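Mitogen-activated protein kinase kinase kinase 2 (Homo sapiens, PDB 2NPT) probably phosphorylates MAP kinase kinases as a serine/threonine kinase of the MAP3K tier, and carries a PB1 domain that pairs with another protein. Local coordinates at residues 22-25 with 30-33; 59-64 with 77-82. All coordinates share one frame; numbering follows the deposited sequence.

From the N terminus, the chain first runs up strand 21-27, turns, and comes back along strand 30-36; contact 1 closes this short loop as a beta hairpin at one side of the sheet. Helix 42-53 follows, packing on the hairpin, and only then does contact 2 open, on strand 57-63. The chain passes through strand 66-69 and returns on helix 73-85, whose packing against Tyr61 closes a second, longer loop. The two loops therefore lie in series, neither enclosing nor crossing the other. Their centres are about 13 Å apart, and the last strand, 92-98, joins them by running between strands 21-27 and 57-63.

Contact 1: residues 22-25 with 30-33; sequences RVKF and EKRI
The N-terminal beta hairpin of the PB1 domain, a ubiquitin-like fold, brings segments 22-25 and 30-33, on strands 21-27 and 30-36, together antiparallel. Phe25 and Arg32 form its hydrogen-bonded pair: Phe25 N donates a hydrogen bond to Arg32 O at 2.8 Å, and Arg32 N returns a bond to Phe25 O at 3.0 Å. Lys24 and Ile33 make the neighbouring non-hydrogen-bonded pair, where Ile33 CA lies 3.2 Å from Val23 O in a CA-H...O contact.

The two faces serve different ends. On one, Val23 and Phe25 turn toward helix 42-53, and Val23 CG1 sits over the centre of the Phe25 ring, 3.9 Å above its plane. On the other, Ile33 wedges between two basic chains. Its CG2 meets Arg22 CG at 3.7 Å, while CG1, placed beside the backbone N by chi1 of -56°, packs against Lys24 CB and carries CD1 to the guanidinium of Arg22. Lys24 and Lys31 cross with their CD atoms touching; their ammonium groups stay apart. Arg22 NH2 and Lys24 NZ both form salt bridges to acidic side chains of another protein's chain, as expected of a basic PB1 surface receiving an acidic partner. From the Phe25 face, Arg32 NH1 also bridges to an acidic side chain of that chain. Within the hairpin, Arg32 NE reaches the anti lone pair of Glu30 OE2 at 3.0 Å, and the same oxygen is also bridged by a basic side chain of the other protein.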
ATOM      1  N   ARG D  22       5.475   6.287   3.087  1.00 23.67           N
ATOM      2  CA  ARG D  22       4.770   5.442   2.151  1.00 23.92           C
ATOM      3  C   ARG D  22       5.477   5.475   0.791  1.00 22.56           C
ATOM      4  O   ARG D  22       5.572   6.549   0.162  1.00 23.46           O
ATOM      5  CB  ARG D  22       3.380   5.997   2.004  1.00 24.95           C
ATOM      6  CG  ARG D  22       2.410   5.132   1.403  1.00 26.96           C
ATOM      7  CD  ARG D  22       0.970   5.588   1.933  1.00 26.96           C
ATOM      8  NE  ARG D  22      -0.019   4.949   1.097  1.00 25.64           N
ATOM      9  CZ  ARG D  22      -0.587   5.506   0.045  1.00 25.70           C
ATOM     10  NH1 ARG D  22      -0.304   6.759  -0.297  1.00 26.94           N
ATOM     11  NH2 ARG D  22      -1.450   4.817  -0.670  1.00 24.94           N
ATOM     12  N   VAL D  23       5.951   4.336   0.331  1.00 22.60           N
ATOM     13  CA  VAL D  23       6.630   4.286  -0.940  1.00 20.88           C
ATOM     14  C   VAL D  23       5.857   3.484  -2.009  1.00 21.34           C
ATOM     15  O   VAL D  23       5.416   2.378  -1.740  1.00 21.39           O
ATOM     16  CB  VAL D  23       8.083   3.726  -0.770  1.00 21.93           C
ATOM     17  CG1 VAL D  23       8.762   3.488  -2.160  1.00 20.56           C
ATOM     18  CG2 VAL D  23       8.965   4.641   0.114  1.00 22.66           C
ATOM     19  N   LYS D  24       5.747   4.032  -3.230  1.00 19.89           N
ATOM     20  CA  LYS D  24       5.119   3.359  -4.352  1.00 20.21           C
ATOM     21  C   LYS D  24       6.178   3.038  -5.405  1.00 20.08           C
ATOM     22  O   LYS D  24       6.703   3.931  -6.137  1.00 20.21           O
ATOM     23  CB  LYS D  24       3.980   4.205  -4.946  1.00 19.43           C
ATOM     24  CG  LYS D  24       3.398   3.593  -6.200  1.00 20.91           C
ATOM     25  CD  LYS D  24       1.935   4.017  -6.501  1.00 21.14           C
ATOM     26  CE  LYS D  24       1.818   5.494  -6.897  1.00 24.42           C
ATOM     27  NZ  LYS D  24       0.414   5.988  -7.266  1.00 24.02           N
ATOM     28  N   PHE D  25       6.531   1.772  -5.468  1.00 21.45           N
ATOM     29  CA  PHE D  25       7.534   1.254  -6.408  1.00 20.86           C
ATOM     30  C   PHE D  25       6.837   0.890  -7.701  1.00 22.70           C
ATOM     31  O   PHE D  25       5.688   0.413  -7.709  1.00 22.57           O
ATOM     32  CB  PHE D  25       8.176  -0.050  -5.914  1.00 21.83           C
ATOM     33  CG  PHE D  25       9.117   0.096  -4.755  1.00 22.19           C
ATOM     34  CD1 PHE D  25      10.325   0.750  -4.894  1.00 23.74           C
ATOM     35  CD2 PHE D  25       8.842  -0.546  -3.573  1.00 26.43           C
ATOM     36  CE1 PHE D  25      11.233   0.827  -3.868  1.00 24.09           C
ATOM     37  CE2 PHE D  25       9.749  -0.454  -2.494  1.00 28.77           C
ATOM     38  CZ  PHE D  25      10.951   0.247  -2.660  1.00 25.92           C
ATOM     39  N   GLU D  30       4.167  -2.988 -13.056  1.00 26.24           N
ATOM     40  CA  GLU D  30       3.635  -3.386 -11.754  1.00 24.47           C
ATOM     41  C   GLU D  30       3.997  -2.388 -10.650  1.00 23.69           C
ATOM     42  O   GLU D  30       5.147  -1.956 -10.542  1.00 24.67           O
ATOM     43  CB  GLU D  30       4.127  -4.788 -11.363  1.00 25.08           C
ATOM     44  CG  GLU D  30       3.562  -5.273 -10.046  1.00 23.74           C
ATOM     45  CD  GLU D  30       3.701  -6.767  -9.831  1.00 27.06           C
ATOM     46  OE1 GLU D  30       3.443  -7.538 -10.791  1.00 25.92           O
ATOM     47  OE2 GLU D  30       4.032  -7.174  -8.689  1.00 24.18           O
ATOM     48  N   LYS D  31       2.996  -1.976  -9.882  1.00 21.92           N
ATOM     49  CA  LYS D  31       3.190  -1.063  -8.758  1.00 22.14           C
ATOM     50  C   LYS D  31       2.891  -1.789  -7.447  1.00 21.59           C
ATOM     51  O   LYS D  31       2.022  -2.719  -7.391  1.00 19.65           O
ATOM     52  CB  LYS D  31       2.349   0.216  -8.908  1.00 22.53           C
ATOM     53  CG  LYS D  31       2.673   0.980 -10.199  1.00 26.21           C
ATOM     54  CD  LYS D  31       2.092   2.375 -10.203  1.00 31.74           C
ATOM     55  CE  LYS D  31       2.618   3.181 -11.413  1.00 36.14           C
ATOM     56  NZ  LYS D  31       1.942   2.680 -12.613  1.00 39.33           N
ATOM     57  N   ARG D  32       3.663  -1.392  -6.422  1.00 21.32           N
ATOM     58  CA  ARG D  32       3.629  -1.984  -5.104  1.00 21.25           C
ATOM     59  C   ARG D  32       3.745  -0.833  -4.101  1.00 21.41           C
ATOM     60  O   ARG D  32       4.539   0.095  -4.367  1.00 22.73           O
ATOM     61  CB  ARG D  32       4.856  -2.885  -4.922  1.00 19.52           C
ATOM     62  CG  ARG D  32       4.903  -4.051  -5.916  1.00 23.02           C
ATOM     63  CD  ARG D  32       4.132  -5.296  -5.350  1.00 26.96           C
ATOM     64  NE  ARG D  32       4.837  -6.367  -5.941  1.00 36.40           N
ATOM     65  CZ  ARG D  32       5.627  -7.247  -5.399  1.00 32.22           C
ATOM     66  NH1 ARG D  32       5.749  -7.482  -4.075  1.00 26.82           N
ATOM     67  NH2 ARG D  32       6.210  -8.015  -6.278  1.00 38.50           N
ATOM     68  N   ILE D  33       2.963  -0.855  -3.018  1.00 20.83           N
ATOM     69  CA  ILE D  33       3.126   0.119  -1.923  1.00 20.63           C
ATOM     70  C   ILE D  33       3.576  -0.549  -0.618  1.00 22.51           C
ATOM     71  O   ILE D  33       2.953  -1.516  -0.134  1.00 22.59           O
ATOM     72  CB  ILE D  33       1.876   0.989  -1.731  1.00 21.11           C
ATOM     73  CG1 ILE D  33       1.498   1.700  -3.050  1.00 21.50           C
ATOM     74  CG2 ILE D  33       2.093   1.947  -0.488  1.00 20.60           C
ATOM     75  CD1 ILE D  33       0.228   2.531  -3.000  1.00 20.13           C
TER

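Contact 2: residues 59-64 with 77-82; sequences LHYTNN and DKAVEL
Ala79 CB rests over one face of the Tyr61 ring, 4.2 Å from the ring centroid and 25° off its normal, a CH-pi contact. The methyl is displaced toward the rim, on the CD1 side: Tyr61 CD1 is its nearest atom at 3.8 Å, and CE1 follows at 4.0 Å. Further out along the ring, Leu82 reaches the phenol end obliquely through one branch, its CD1 lying 4.3 Å from Tyr61 CE2 and 4.2 Å from Tyr61 OH. No hydrogen bond passes between the two segments.

Tyr61 can span this interface because its CG stands anti to the backbone N (chi1 178°), which sends the ring out from strand 57-63 toward the helix. Ala79 and Leu82 are one helical turn apart, and both CB atoms point at the strand; the small methyl is consistent with the close approach of the ring face, while the longer leucine chain touches the ring near its hydroxyl end.

In the ubiquitin-like fold of the PB1 domain, helix 73-85 packs, through Tyr61, on the face of the sheet that also carries helix 42-53; Leu59, two residues earlier on the same strand, turns its side chain to that face and touches helix 42-53. The backbone of Tyr61 is hydrogen-bonded to Ile68 of the outermost strand 66-69, and its side chain also touches Ile68, Leu70 of the loop that follows, and Leu92 of the last strand, so the ring is packed against both neighbouring strands as well as the helix. On the helix itself, the backbone bond from Leu82 N to Lys78 O, 3.1 Å long, holds the turn that presents Leu82, and Lys78 NZ is paired with Asp74 one turn earlier.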
ATOM      1  N   LEU D  59      17.493   2.746  -8.530  1.00 23.81           N
ATOM      2  CA  LEU D  59      16.337   3.452  -8.008  1.00 23.90           C
ATOM      3  C   LEU D  59      16.268   4.876  -8.562  1.00 24.05           C
ATOM      4  O   LEU D  59      17.290   5.549  -8.567  1.00 22.86           O
ATOM      5  CB  LEU D  59      16.409   3.514  -6.491  1.00 25.16           C
ATOM      6  CG  LEU D  59      15.724   2.305  -5.820  1.00 27.75           C
ATOM      7  CD1 LEU D  59      16.508   1.083  -6.016  1.00 28.44           C
ATOM      8  CD2 LEU D  59      15.435   2.617  -4.356  1.00 29.12           C
ATOM      9  N   HIS D  60      15.090   5.282  -9.045  1.00 23.76           N
ATOM     10  CA  HIS D  60      14.860   6.611  -9.632  1.00 24.48           C
ATOM     11  C   HIS D  60      13.624   7.194  -8.989  1.00 24.55           C
ATOM     12  O   HIS D  60      12.573   6.517  -8.917  1.00 23.21           O
ATOM     13  CB  HIS D  60      14.614   6.532 -11.139  1.00 24.90           C
ATOM     14  CG  HIS D  60      15.705   5.848 -11.884  1.00 26.35           C
ATOM     15  ND1 HIS D  60      16.641   6.536 -12.635  1.00 27.29           N
ATOM     16  CD2 HIS D  60      16.066   4.544 -11.926  1.00 26.68           C
ATOM     17  CE1 HIS D  60      17.509   5.672 -13.128  1.00 27.44           C
ATOM     18  NE2 HIS D  60      17.187   4.460 -12.711  1.00 29.50           N
ATOM     19  N   TYR D  61      13.750   8.412  -8.495  1.00 23.84           N
ATOM     20  CA  TYR D  61      12.651   9.179  -8.052  1.00 24.91           C
ATOM     21  C   TYR D  61      11.843   9.728  -9.226  1.00 24.06           C
ATOM     22  O   TYR D  61      12.386  10.133 -10.293  1.00 23.32           O
ATOM     23  CB  TYR D  61      13.130  10.337  -7.198  1.00 26.66           C
ATOM     24  CG  TYR D  61      12.013  11.236  -6.721  1.00 29.29           C
ATOM     25  CD1 TYR D  61      11.114  10.799  -5.769  1.00 32.21           C
ATOM     26  CD2 TYR D  61      11.841  12.499  -7.248  1.00 29.88           C
ATOM     27  CE1 TYR D  61      10.103  11.611  -5.312  1.00 32.83           C
ATOM     28  CE2 TYR D  61      10.827  13.333  -6.788  1.00 32.04           C
ATOM     29  CZ  TYR D  61       9.973  12.877  -5.809  1.00 30.86           C
ATOM     30  OH  TYR D  61       8.948  13.675  -5.368  1.00 33.85           O
ATOM     31  N   THR D  62      10.530   9.723  -9.054  1.00 22.83           N
ATOM     32  CA  THR D  62       9.671  10.284 -10.085  1.00 22.75           C
ATOM     33  C   THR D  62       8.568  11.173  -9.518  1.00 23.16           C
ATOM     34  O   THR D  62       8.000  10.902  -8.476  1.00 21.51           O
ATOM     35  CB  THR D  62       9.116   9.210 -11.024  1.00 24.65           C
ATOM     36  OG1 THR D  62       8.546   9.852 -12.174  1.00 30.90           O
ATOM     37  CG2 THR D  62       8.021   8.390 -10.322  1.00 19.50           C
ATOM     38  N   ASN D  63       8.327  12.301 -10.171  1.00 21.99           N
ATOM     39  CA  ASN D  63       7.192  13.141  -9.858  1.00 22.67           C
ATOM     40  C   ASN D  63       6.651  13.706 -11.144  1.00 22.82           C
ATOM     41  O   ASN D  63       7.352  14.464 -11.837  1.00 19.56           O
ATOM     42  CB  ASN D  63       7.564  14.261  -8.909  1.00 24.45           C
ATOM     43  CG  ASN D  63       6.337  14.998  -8.395  1.00 28.26           C
ATOM     44  OD1 ASN D  63       5.542  14.417  -7.669  1.00 29.09           O
ATOM     45  ND2 ASN D  63       6.165  16.254  -8.789  1.00 31.88           N
ATOM     46  N   ASN D  64       5.426  13.299 -11.466  1.00 23.45           N
ATOM     47  CA  ASN D  64       4.785  13.637 -12.732  1.00 24.85           C
ATOM     48  C   ASN D  64       5.710  13.306 -13.935  1.00 25.02           C
ATOM     49  O   ASN D  64       5.967  12.098 -14.217  1.00 24.70           O
ATOM     50  CB  ASN D  64       4.299  15.106 -12.700  1.00 25.47           C
ATOM     51  CG  ASN D  64       3.324  15.417 -13.810  1.00 29.63           C
ATOM     52  OD1 ASN D  64       2.860  14.496 -14.491  1.00 35.19           O
ATOM     53  ND2 ASN D  64       2.993  16.724 -14.013  1.00 30.97           N
ATOM     54  N   ASP D  77      17.109  11.626   0.948  1.00 29.60           N
ATOM     55  CA  ASP D  77      16.700  12.586   1.973  1.00 30.12           C
ATOM     56  C   ASP D  77      16.004  13.770   1.329  1.00 30.92           C
ATOM     57  O   ASP D  77      14.945  14.227   1.810  1.00 31.16           O
ATOM     58  CB  ASP D  77      17.926  13.049   2.788  1.00 30.51           C
ATOM     59  CG  ASP D  77      18.458  11.961   3.739  1.00 30.65           C
ATOM     60  OD1 ASP D  77      17.774  10.968   3.997  1.00 29.07           O
ATOM     61  OD2 ASP D  77      19.582  12.099   4.227  1.00 32.81           O
ATOM     62  N   LYS D  78      16.584  14.282   0.240  1.00 31.06           N
ATOM     63  CA  LYS D  78      15.926  15.334  -0.517  1.00 30.91           C
ATOM     64  C   LYS D  78      14.530  14.928  -0.959  1.00 30.55           C
ATOM     65  O   LYS D  78      13.579  15.714  -0.829  1.00 30.08           O
ATOM     66  CB  LYS D  78      16.762  15.728  -1.762  1.00 31.30           C
ATOM     67  CG  LYS D  78      18.019  16.522  -1.464  1.00 31.93           C
ATOM     68  CD  LYS D  78      18.615  17.074  -2.754  1.00 33.61           C
ATOM     69  CE  LYS D  78      19.641  18.138  -2.478  1.00 37.39           C
ATOM     70  NZ  LYS D  78      20.880  17.480  -2.045  1.00 39.76           N
ATOM     71  N   ALA D  79      14.383  13.702  -1.494  1.00 28.55           N
ATOM     72  CA  ALA D  79      13.063  13.217  -1.967  1.00 28.83           C
ATOM     73  C   ALA D  79      12.025  13.017  -0.851  1.00 29.02           C
ATOM     74  O   ALA D  79      10.821  13.289  -1.011  1.00 29.28           O
ATOM     75  CB  ALA D  79      13.207  11.877  -2.779  1.00 26.99           C
ATOM     76  N   VAL D  80      12.474  12.509   0.293  1.00 29.05           N
ATOM     77  CA  VAL D  80      11.561  12.398   1.427  1.00 30.12           C
ATOM     78  C   VAL D  80      11.086  13.794   1.888  1.00 31.56           C
ATOM     79  O   VAL D  80       9.905  13.939   2.223  1.00 30.76           O
ATOM     80  CB  VAL D  80      12.189  11.616   2.608  1.00 29.60           C
ATOM     81  CG1 VAL D  80      11.250  11.620   3.820  1.00 28.98           C
ATOM     82  CG2 VAL D  80      12.502  10.208   2.153  1.00 30.34           C
ATOM     83  N   GLU D  81      12.007  14.768   1.955  1.00 33.08           N
ATOM     84  CA  GLU D  81      11.642  16.164   2.284  1.00 35.19           C
ATOM     85  C   GLU D  81      10.549  16.683   1.361  1.00 34.73           C
ATOM     86  O   GLU D  81       9.530  17.206   1.828  1.00 33.23           O
ATOM     87  CB  GLU D  81      12.828  17.136   2.229  1.00 34.79           C
ATOM     88  CG  GLU D  81      12.402  18.609   2.532  1.00 37.36           C
ATOM     89  CD  GLU D  81      13.489  19.650   2.263  1.00 39.58           C
ATOM     90  OE1 GLU D  81      14.686  19.387   2.572  1.00 47.33           O
ATOM     91  OE2 GLU D  81      13.128  20.746   1.755  1.00 47.54           O
ATOM     92  N   LEU D  82      10.748  16.535   0.055  1.00 34.01           N
ATOM     93  CA  LEU D  82       9.716  16.948  -0.893  1.00 34.73           C
ATOM     94  C   LEU D  82       8.373  16.285  -0.570  1.00 34.66           C
ATOM     95  O   LEU D  82       7.344  16.960  -0.545  1.00 33.65           O
ATOM     96  CB  LEU D  82      10.085  16.644  -2.345  1.00 33.82           C
ATOM     97  CG  LEU D  82      11.359  17.290  -2.867  1.00 35.11           C
ATOM     98  CD1 LEU D  82      11.501  16.822  -4.285  1.00 34.88           C
ATOM     99  CD2 LEU D  82      11.357  18.832  -2.749  1.00 35.12           C
TER